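Local coordinates for protein cellulase IBT99 (Metagenomes, PDB 6WBT) that probably hydrolyses 6-phospho-alpha-glucosides as a family 4 glycoside hydrolase, binding NAD and a manganese ion alongside the sugar phosphate, at residues L102-V107 and L428-E433; V175-R180 and P263-Q268; S194-L199 and G203-V208. One frame throughout, in Å; residues are numbered along the deposited sequence.

Contact 1: L102-V107 and L428-E433; sequences LKHGCV and LDDMIE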
# COMPACT_ATOMS: atom_id res chain seq x y z
N LEU A 102 14.06 -7.87 -36.64
CA LEU A 102 14.23 -9.18 -37.27
C LEU A 102 15.69 -9.45 -37.62
O LEU A 102 16.10 -10.61 -37.69
CB LEU A 102 13.35 -9.29 -38.51
CG LEU A 102 11.84 -9.16 -38.28
CD1 LEU A 102 11.09 -9.31 -39.60
CD2 LEU A 102 11.36 -10.18 -37.26
N LYS A 103 16.48 -8.40 -37.85
CA LYS A 103 17.91 -8.56 -38.06
C LYS A 103 18.61 -9.10 -36.82
O LYS A 103 19.66 -9.74 -36.94
CB LYS A 103 18.53 -7.23 -38.49
CG LYS A 103 19.99 -7.30 -38.89
CD LYS A 103 20.88 -6.61 -37.87
CE LYS A 103 22.34 -6.64 -38.30
NZ LYS A 103 23.21 -5.93 -37.33
N HIS A 104 18.05 -8.87 -35.63
CA HIS A 104 18.60 -9.39 -34.39
C HIS A 104 17.80 -10.57 -33.84
O HIS A 104 18.00 -10.96 -32.69
CB HIS A 104 18.67 -8.28 -33.34
CG HIS A 104 19.67 -7.21 -33.66
ND1 HIS A 104 20.99 -7.29 -33.27
CD2 HIS A 104 19.55 -6.05 -34.34
CE1 HIS A 104 21.64 -6.21 -33.69
NE2 HIS A 104 20.78 -5.45 -34.34
N GLY A 105 16.91 -11.14 -34.64
CA GLY A 105 16.13 -12.29 -34.20
C GLY A 105 15.11 -12.00 -33.13
O GLY A 105 14.89 -12.84 -32.25
N CYS A 106 14.49 -10.82 -33.17
CA CYS A 106 13.48 -10.44 -32.20
C CYS A 106 12.19 -10.05 -32.92
O CYS A 106 12.19 -9.77 -34.12
CB CYS A 106 13.96 -9.28 -31.31
SG CYS A 106 15.42 -9.66 -30.32
N VAL A 107 11.09 -10.05 -32.17
CA VAL A 107 9.78 -9.75 -32.73
C VAL A 107 9.75 -8.29 -33.15
O VAL A 107 9.85 -7.38 -32.32
CB VAL A 107 8.66 -10.07 -31.73
CG1 VAL A 107 7.33 -9.55 -32.25
CG2 VAL A 107 8.59 -11.56 -31.47
N LEU A 428 19.41 -1.46 -29.11
CA LEU A 428 19.28 -0.06 -28.72
C LEU A 428 20.17 0.83 -29.56
O LEU A 428 19.71 1.84 -30.12
CB LEU A 428 19.61 0.10 -27.23
CG LEU A 428 19.57 1.53 -26.69
CD1 LEU A 428 18.18 2.13 -26.84
CD2 LEU A 428 20.01 1.56 -25.23
N ASP A 429 21.46 0.48 -29.68
CA ASP A 429 22.37 1.28 -30.49
C ASP A 429 21.95 1.32 -31.95
O ASP A 429 22.19 2.32 -32.63
CB ASP A 429 23.80 0.74 -30.36
CG ASP A 429 24.38 0.94 -28.97
OD1 ASP A 429 23.95 1.89 -28.28
OD2 ASP A 429 25.26 0.15 -28.57
N ASP A 430 21.33 0.25 -32.45
CA ASP A 430 20.79 0.28 -33.80
C ASP A 430 19.63 1.25 -33.93
O ASP A 430 19.43 1.84 -34.99
CB ASP A 430 20.35 -1.13 -34.22
CG ASP A 430 21.46 -1.91 -34.90
OD1 ASP A 430 22.19 -1.31 -35.71
OD2 ASP A 430 21.59 -3.12 -34.61
N MSE A 431 18.86 1.44 -32.86
CA MSE A 431 17.74 2.37 -32.88
C MSE A 431 18.20 3.81 -32.68
O MSE A 431 17.53 4.74 -33.10
CB MSE A 431 16.71 1.99 -31.80
CG MSE A 431 16.10 0.61 -31.99
SE MSE A 431 15.24 0.38 -33.72
CE MSE A 431 14.36 -1.33 -33.40
N ILE A 432 19.36 3.97 -32.02
CA ILE A 432 19.91 5.31 -31.83
C ILE A 432 20.27 5.93 -33.18
O ILE A 432 19.97 7.10 -33.44
CB ILE A 432 21.14 5.25 -30.90
CG1 ILE A 432 20.74 4.75 -29.51
CG2 ILE A 432 21.79 6.63 -30.79
CD1 ILE A 432 19.85 5.70 -28.75
N GLU A 433 20.90 5.15 -34.06
CA GLU A 433 21.29 5.65 -35.37
C GLU A 433 20.10 5.79 -36.31
O GLU A 433 19.98 6.80 -37.02
CB GLU A 433 22.35 4.73 -35.99
CG GLU A 433 23.77 5.04 -35.56
CD GLU A 433 24.29 6.32 -36.18
OE1 GLU A 433 23.76 6.74 -37.23
OE2 GLU A 433 25.23 6.92 -35.61
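K103, near the end of helix 90-103, brings its ammonium into the neighbourhood of D430 of helix 421-434. Its NZ stops 4.2 Å from D430 OD2, beyond a salt bridge but near enough for the opposite charges to feel each other. H104 makes the polar link: its NE2-H donates to D430 OD2 at 2.5 Å in the model, a value too short to weigh at this resolution, with an N-H...O angle of 148°. OD2 lies at the edge of the imidazole, near its plane, while the carboxylate is turned 53° against the ring. With CG of H104 beside the backbone N (chi1 -68°), the ring is swung to bring NE2 to D430, and it also touches K426 and L427. Replacing the imidazole by the methyl of an alanine is likely to leave the D430 carboxylate without this donor and open a gap beside L427. G105, at positive phi, is the C-prime residue of a Schellman motif that ends the helix, its N bonded to L102 O at 3.2 Å. This small surface contact ties a helix terminus to the C-terminal helix of the chain. D430 is likely to raise the imidazole's proton affinity, whereas the nearby K103 would probably oppose this.

Contact 2: V175-R180 and P263-Q268; sequences VEIEAR and PNTYWQ. With G6P (6-O-phosphono-alpha-D-glucopyranose), chain F.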
# COMPACT_ATOMS: atom_id res chain seq x y z
N VAL A 175 -11.94 -3.60 -28.82
CA VAL A 175 -13.22 -3.49 -29.51
C VAL A 175 -13.26 -4.40 -30.72
O VAL A 175 -14.31 -4.97 -31.06
CB VAL A 175 -13.50 -2.02 -29.89
CG1 VAL A 175 -14.93 -1.85 -30.38
CG2 VAL A 175 -13.22 -1.10 -28.71
N GLU A 176 -12.12 -4.56 -31.41
CA GLU A 176 -12.06 -5.48 -32.54
C GLU A 176 -12.20 -6.92 -32.08
O GLU A 176 -12.80 -7.75 -32.78
CB GLU A 176 -10.76 -5.28 -33.31
CG GLU A 176 -10.76 -4.05 -34.21
CD GLU A 176 -11.47 -4.29 -35.52
OE1 GLU A 176 -10.78 -4.44 -36.55
OE2 GLU A 176 -12.72 -4.33 -35.53
N ILE A 177 -11.64 -7.25 -30.91
CA ILE A 177 -11.84 -8.58 -30.35
C ILE A 177 -13.31 -8.78 -29.98
O ILE A 177 -13.87 -9.87 -30.17
CB ILE A 177 -10.91 -8.80 -29.14
CG1 ILE A 177 -9.45 -8.79 -29.58
CG2 ILE A 177 -11.24 -10.11 -28.44
CD1 ILE A 177 -8.47 -8.95 -28.44
N GLU A 178 -13.95 -7.73 -29.46
CA GLU A 178 -15.37 -7.82 -29.14
C GLU A 178 -16.22 -7.99 -30.39
O GLU A 178 -17.31 -8.57 -30.33
CB GLU A 178 -15.81 -6.57 -28.37
CG GLU A 178 -15.25 -6.50 -26.96
CD GLU A 178 -15.65 -5.23 -26.23
OE1 GLU A 178 -15.81 -4.18 -26.89
OE2 GLU A 178 -15.83 -5.29 -24.99
N ALA A 179 -15.74 -7.50 -31.54
CA ALA A 179 -16.45 -7.73 -32.79
C ALA A 179 -16.40 -9.20 -33.18
O ALA A 179 -17.38 -9.74 -33.71
CB ALA A 179 -15.86 -6.86 -33.90
N ARG A 180 -15.27 -9.87 -32.92
CA ARG A 180 -15.18 -11.30 -33.20
C ARG A 180 -16.05 -12.10 -32.24
O ARG A 180 -16.70 -13.07 -32.65
CB ARG A 180 -13.72 -11.75 -33.11
CG ARG A 180 -12.72 -10.86 -33.85
CD ARG A 180 -12.76 -11.06 -35.36
NE ARG A 180 -13.95 -10.48 -35.98
CZ ARG A 180 -14.09 -9.19 -36.26
NH1 ARG A 180 -13.12 -8.33 -35.97
NH2 ARG A 180 -15.21 -8.76 -36.83
N PRO A 263 -7.57 -14.04 -23.59
CA PRO A 263 -6.42 -13.14 -23.69
C PRO A 263 -6.61 -12.05 -24.73
O PRO A 263 -7.36 -12.20 -25.70
CB PRO A 263 -5.28 -14.08 -24.09
CG PRO A 263 -5.96 -15.15 -24.88
CD PRO A 263 -7.31 -15.34 -24.23
N ASN A 264 -5.91 -10.94 -24.52
CA ASN A 264 -5.78 -9.94 -25.56
C ASN A 264 -4.97 -10.50 -26.72
O ASN A 264 -4.11 -11.37 -26.54
CB ASN A 264 -5.12 -8.67 -25.00
CG ASN A 264 -5.18 -7.50 -25.97
OD1 ASN A 264 -4.77 -7.62 -27.13
ND2 ASN A 264 -5.68 -6.37 -25.50
N THR A 265 -5.27 -10.01 -27.92
CA THR A 265 -4.64 -10.55 -29.12
C THR A 265 -3.13 -10.37 -29.10
O THR A 265 -2.38 -11.25 -29.53
CB THR A 265 -5.26 -9.89 -30.36
OG1 THR A 265 -6.52 -10.51 -30.66
CG2 THR A 265 -4.35 -10.01 -31.56
N TYR A 266 -2.66 -9.24 -28.57
CA TYR A 266 -1.24 -8.91 -28.63
C TYR A 266 -0.36 -9.74 -27.70
O TYR A 266 0.86 -9.54 -27.71
CB TYR A 266 -1.04 -7.42 -28.34
CG TYR A 266 -1.21 -6.54 -29.55
CD1 TYR A 266 -0.13 -6.27 -30.39
CD2 TYR A 266 -2.44 -5.99 -29.87
CE1 TYR A 266 -0.28 -5.47 -31.51
CE2 TYR A 266 -2.59 -5.18 -30.98
CZ TYR A 266 -1.51 -4.93 -31.80
OH TYR A 266 -1.66 -4.13 -32.91
N TRP A 267 -0.93 -10.65 -26.91
CA TRP A 267 -0.10 -11.60 -26.18
C TRP A 267 0.62 -12.57 -27.11
O TRP A 267 1.48 -13.33 -26.65
CB TRP A 267 -0.94 -12.39 -25.17
CG TRP A 267 -1.30 -11.59 -23.96
CD1 TRP A 267 -2.52 -11.02 -23.69
CD2 TRP A 267 -0.45 -11.25 -22.86
NE1 TRP A 267 -2.47 -10.36 -22.49
CE2 TRP A 267 -1.21 -10.49 -21.96
CE3 TRP A 267 0.89 -11.53 -22.56
CZ2 TRP A 267 -0.68 -9.99 -20.77
CZ3 TRP A 267 1.41 -11.04 -21.37
CH2 TRP A 267 0.63 -10.28 -20.49
N GLN A 268 0.28 -12.56 -28.40
CA GLN A 268 0.95 -13.41 -29.38
C GLN A 268 2.44 -13.12 -29.45
O GLN A 268 3.24 -14.03 -29.72
CB GLN A 268 0.30 -13.20 -30.75
CG GLN A 268 0.88 -14.01 -31.88
CD GLN A 268 0.47 -13.47 -33.23
OE1 GLN A 268 0.41 -14.19 -34.22
NE2 GLN A 268 0.18 -12.17 -33.28
C1 G6P F . -5.51 -2.66 -34.19
C2 G6P F . -4.45 -2.29 -33.16
C3 G6P F . -3.49 -1.25 -33.71
C4 G6P F . -2.94 -1.69 -35.06
C5 G6P F . -4.10 -2.02 -35.99
C6 G6P F . -3.64 -2.43 -37.38
O1 G6P F . -6.35 -1.53 -34.45
O2 G6P F . -5.10 -1.77 -31.99
O3 G6P F . -2.41 -1.06 -32.79
O4 G6P F . -2.14 -0.65 -35.63
O5 G6P F . -4.88 -3.07 -35.41
O6 G6P F . -2.23 -2.27 -37.52
P G6P F . -1.56 -2.32 -38.98
O1P G6P F . -0.28 -3.10 -38.78
O2P G6P F . -1.36 -0.87 -39.35
O3P G6P F . -2.59 -3.03 -39.82
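N264 OD1 accepts the backbone N-H of Y266 at 3.0 Å, nearly straight at 170°, while I177 CD1 rests 4.1 Å from the same oxygen. This side-chain-to-backbone bond closes an Asx turn that caps the approach to helix 267-270, and it overlaps a type I beta turn from N264 to W267. The N264 amide is held at its other end as well, since ND2 bonds to Y196 OH. Opposing this turn, I177 on helix 173-184 supplies the apolar half of the contact. With CG1 beside the backbone N and CD1 extended beyond it (chi2 178°), the methyl tip is delivered to T265, 3.3 Å from OG1 and 3.9 Å from CB. The two side chains run past each other in opposite directions; no hydrogen bond joins the segments, and the contact is van der Waals packing. Within the turn, the phenol of Y266 lines the glucose 6-phosphate pocket: OH is hydrogen-bonded to O3 of the sugar at 3.2 Å, and sugar C2 lies off the ring edge. H201, a manganese ligand, stacks on the same ring. The 263-268 turn is thus packed between helix 173-184, helix 242-249, whose T247 touches T265, and helix 251-257, whose I254 and S255 meet P263 at the end of strand 262-263.

Contact 3: S194-L199 and G203-V208; sequences SDYFGL and GWFTHV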
# COMPACT_ATOMS: atom_id res chain seq x y z
N SER A 194 -17.83 -6.33 -21.72
CA SER A 194 -16.87 -7.21 -21.10
C SER A 194 -16.13 -6.48 -19.99
O SER A 194 -15.99 -5.26 -20.01
CB SER A 194 -15.86 -7.75 -22.13
OG SER A 194 -15.15 -6.68 -22.73
N ASP A 195 -15.67 -7.26 -19.02
CA ASP A 195 -14.77 -6.80 -17.97
C ASP A 195 -13.34 -7.08 -18.38
O ASP A 195 -13.02 -8.18 -18.84
CB ASP A 195 -15.09 -7.48 -16.64
CG ASP A 195 -16.53 -7.31 -16.22
OD1 ASP A 195 -17.06 -6.19 -16.35
OD2 ASP A 195 -17.15 -8.30 -15.76
N TYR A 196 -12.47 -6.09 -18.21
CA TYR A 196 -11.15 -6.12 -18.82
C TYR A 196 -10.15 -5.38 -17.94
O TYR A 196 -10.50 -4.41 -17.26
CB TYR A 196 -11.21 -5.50 -20.23
CG TYR A 196 -9.91 -5.46 -20.99
CD1 TYR A 196 -9.03 -4.39 -20.86
CD2 TYR A 196 -9.57 -6.48 -21.88
CE1 TYR A 196 -7.85 -4.34 -21.57
CE2 TYR A 196 -8.39 -6.44 -22.59
CZ TYR A 196 -7.53 -5.37 -22.44
OH TYR A 196 -6.36 -5.32 -23.15
N PHE A 197 -8.91 -5.85 -17.94
CA PHE A 197 -7.84 -5.18 -17.21
C PHE A 197 -6.51 -5.50 -17.87
O PHE A 197 -6.40 -6.45 -18.65
CB PHE A 197 -7.81 -5.58 -15.73
CG PHE A 197 -7.18 -6.92 -15.47
CD1 PHE A 197 -5.83 -7.03 -15.18
CD2 PHE A 197 -7.95 -8.08 -15.50
CE1 PHE A 197 -5.25 -8.27 -14.94
CE2 PHE A 197 -7.38 -9.31 -15.26
CZ PHE A 197 -6.03 -9.41 -14.98
N GLY A 198 -5.50 -4.69 -17.55
CA GLY A 198 -4.16 -4.85 -18.06
C GLY A 198 -3.66 -3.55 -18.65
O GLY A 198 -4.21 -2.48 -18.39
N LEU A 199 -2.60 -3.66 -19.45
CA LEU A 199 -2.05 -2.52 -20.17
C LEU A 199 -2.52 -2.54 -21.62
O LEU A 199 -3.17 -3.48 -22.07
CB LEU A 199 -0.52 -2.53 -20.10
CG LEU A 199 0.10 -2.56 -18.70
CD1 LEU A 199 1.62 -2.54 -18.79
CD2 LEU A 199 -0.40 -1.41 -17.85
N GLY A 203 -3.62 -6.99 -22.07
CA GLY A 203 -4.72 -7.15 -21.14
C GLY A 203 -5.41 -8.50 -21.21
O GLY A 203 -4.96 -9.41 -21.92
N TRP A 204 -6.51 -8.63 -20.47
CA TRP A 204 -7.26 -9.88 -20.40
C TRP A 204 -8.74 -9.57 -20.24
O TRP A 204 -9.12 -8.60 -19.58
CB TRP A 204 -6.78 -10.76 -19.24
CG TRP A 204 -5.31 -11.05 -19.25
CD1 TRP A 204 -4.32 -10.25 -18.76
CD2 TRP A 204 -4.67 -12.21 -19.78
NE1 TRP A 204 -3.10 -10.85 -18.95
CE2 TRP A 204 -3.28 -12.05 -19.58
CE3 TRP A 204 -5.13 -13.38 -20.40
CZ2 TRP A 204 -2.35 -13.01 -19.97
CZ3 TRP A 204 -4.20 -14.33 -20.80
CH2 TRP A 204 -2.83 -14.14 -20.58
N PHE A 205 -9.57 -10.42 -20.84
CA PHE A 205 -11.03 -10.32 -20.72
C PHE A 205 -11.49 -11.29 -19.64
O PHE A 205 -11.53 -12.51 -19.86
CB PHE A 205 -11.70 -10.63 -22.05
CG PHE A 205 -11.41 -9.62 -23.13
CD1 PHE A 205 -12.30 -8.60 -23.40
CD2 PHE A 205 -10.25 -9.70 -23.88
CE1 PHE A 205 -12.04 -7.67 -24.40
CE2 PHE A 205 -9.98 -8.78 -24.87
CZ PHE A 205 -10.87 -7.77 -25.13
N THR A 206 -11.84 -10.76 -18.47
CA THR A 206 -12.23 -11.62 -17.35
C THR A 206 -13.64 -12.17 -17.52
O THR A 206 -13.88 -13.36 -17.27
CB THR A 206 -12.10 -10.87 -16.03
OG1 THR A 206 -12.95 -9.72 -16.05
CG2 THR A 206 -10.67 -10.42 -15.81
N HIS A 207 -14.58 -11.33 -17.94
CA HIS A 207 -15.96 -11.75 -18.17
C HIS A 207 -16.49 -11.05 -19.40
O HIS A 207 -16.19 -9.87 -19.64
CB HIS A 207 -16.86 -11.43 -16.97
CG HIS A 207 -16.52 -12.21 -15.73
ND1 HIS A 207 -15.86 -11.64 -14.66
CD2 HIS A 207 -16.74 -13.50 -15.39
CE1 HIS A 207 -15.69 -12.55 -13.72
NE2 HIS A 207 -16.22 -13.69 -14.14
N VAL A 208 -17.28 -11.77 -20.20
CA VAL A 208 -17.94 -11.22 -21.38
C VAL A 208 -19.40 -11.65 -21.34
O VAL A 208 -19.71 -12.80 -21.03
CB VAL A 208 -17.27 -11.70 -22.69
CG1 VAL A 208 -17.94 -11.04 -23.89
CG2 VAL A 208 -15.78 -11.40 -22.67
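Y196 and F205 are cross-strand neighbours on one face of a beta hairpin, in which 194-197 runs antiparallel to 203-208, their directions 170° apart. Backbone bonding is most regular at the hydrogen-bonded pair F197 and W204: F197 N reaches W204 O at 3.2 Å, in the carbonyl plane, and W204 N returns to F197 O at 2.8 Å. Farther along, D195 O takes the N-H of T206 at 2.9 Å and, weakly, its hydroxyl, while D195 N bonds to H207 O. The register slips by one residue here, because Y196 pairs with F205 but S194 with V208, which leaves a beta bulge at T206-H207 opposite D195. Among the aromatic contacts, the edge of Y196 meets the face of F205 in a T-shaped pair, with centroids 4.7 Å apart and planes at 65°. CG of Y196 lies anti to the backbone N (chi1 -180°), which carries CD2 over the centre of the F205 ring. Behind F205 stand P174, I177 and M181 of helix 173-184, so this face of the hairpin packs on that helix. On the face bearing F197 and W204, the two rings meet obliquely, and W204 continues to Y382, edge-to-face, and to W267. Among the polar side chains, D195 OD1 forms salt bridges with R209, on the partner strand, and with R339 of strand 338-345, while S194 OG leads away from the hairpin to E178 OE2. The same S194 hydroxyl oxygen lies at the rim of the F205 ring, 3.5 Å from CD1. Apolar touches complete the contact: S194 CB meets V208 CG2 at 3.7 Å, and the methyl CG2 of T206, in the bulge, comes to the ring edge of F197, 3.5 Å from CE2.

Contacts 2 and 3 form one continuous buried region, their centres about 10 Å apart. The hairpin of contact 3 meets the 263-268 turn through two probable hydrogen bonds, N264 ND2 to Y196 OH and W267 NE1 to G203 O, each 2.7 Å; P263 CB also packs on W204 CZ3 at 3.5 Å. The region adjoins the active site: the side chains of N264 and Y196 come within about 8 and 9 Å of manganese. Holding two side chains of the turn that carries Y266, the hairpin belongs to the second shell of the sugar site. Contact 1 is a separate surface link, its nearest atoms about 6 Å from contact 2 and about 15 Å from contact 3, its centre about 27 and 32 Å from theirs.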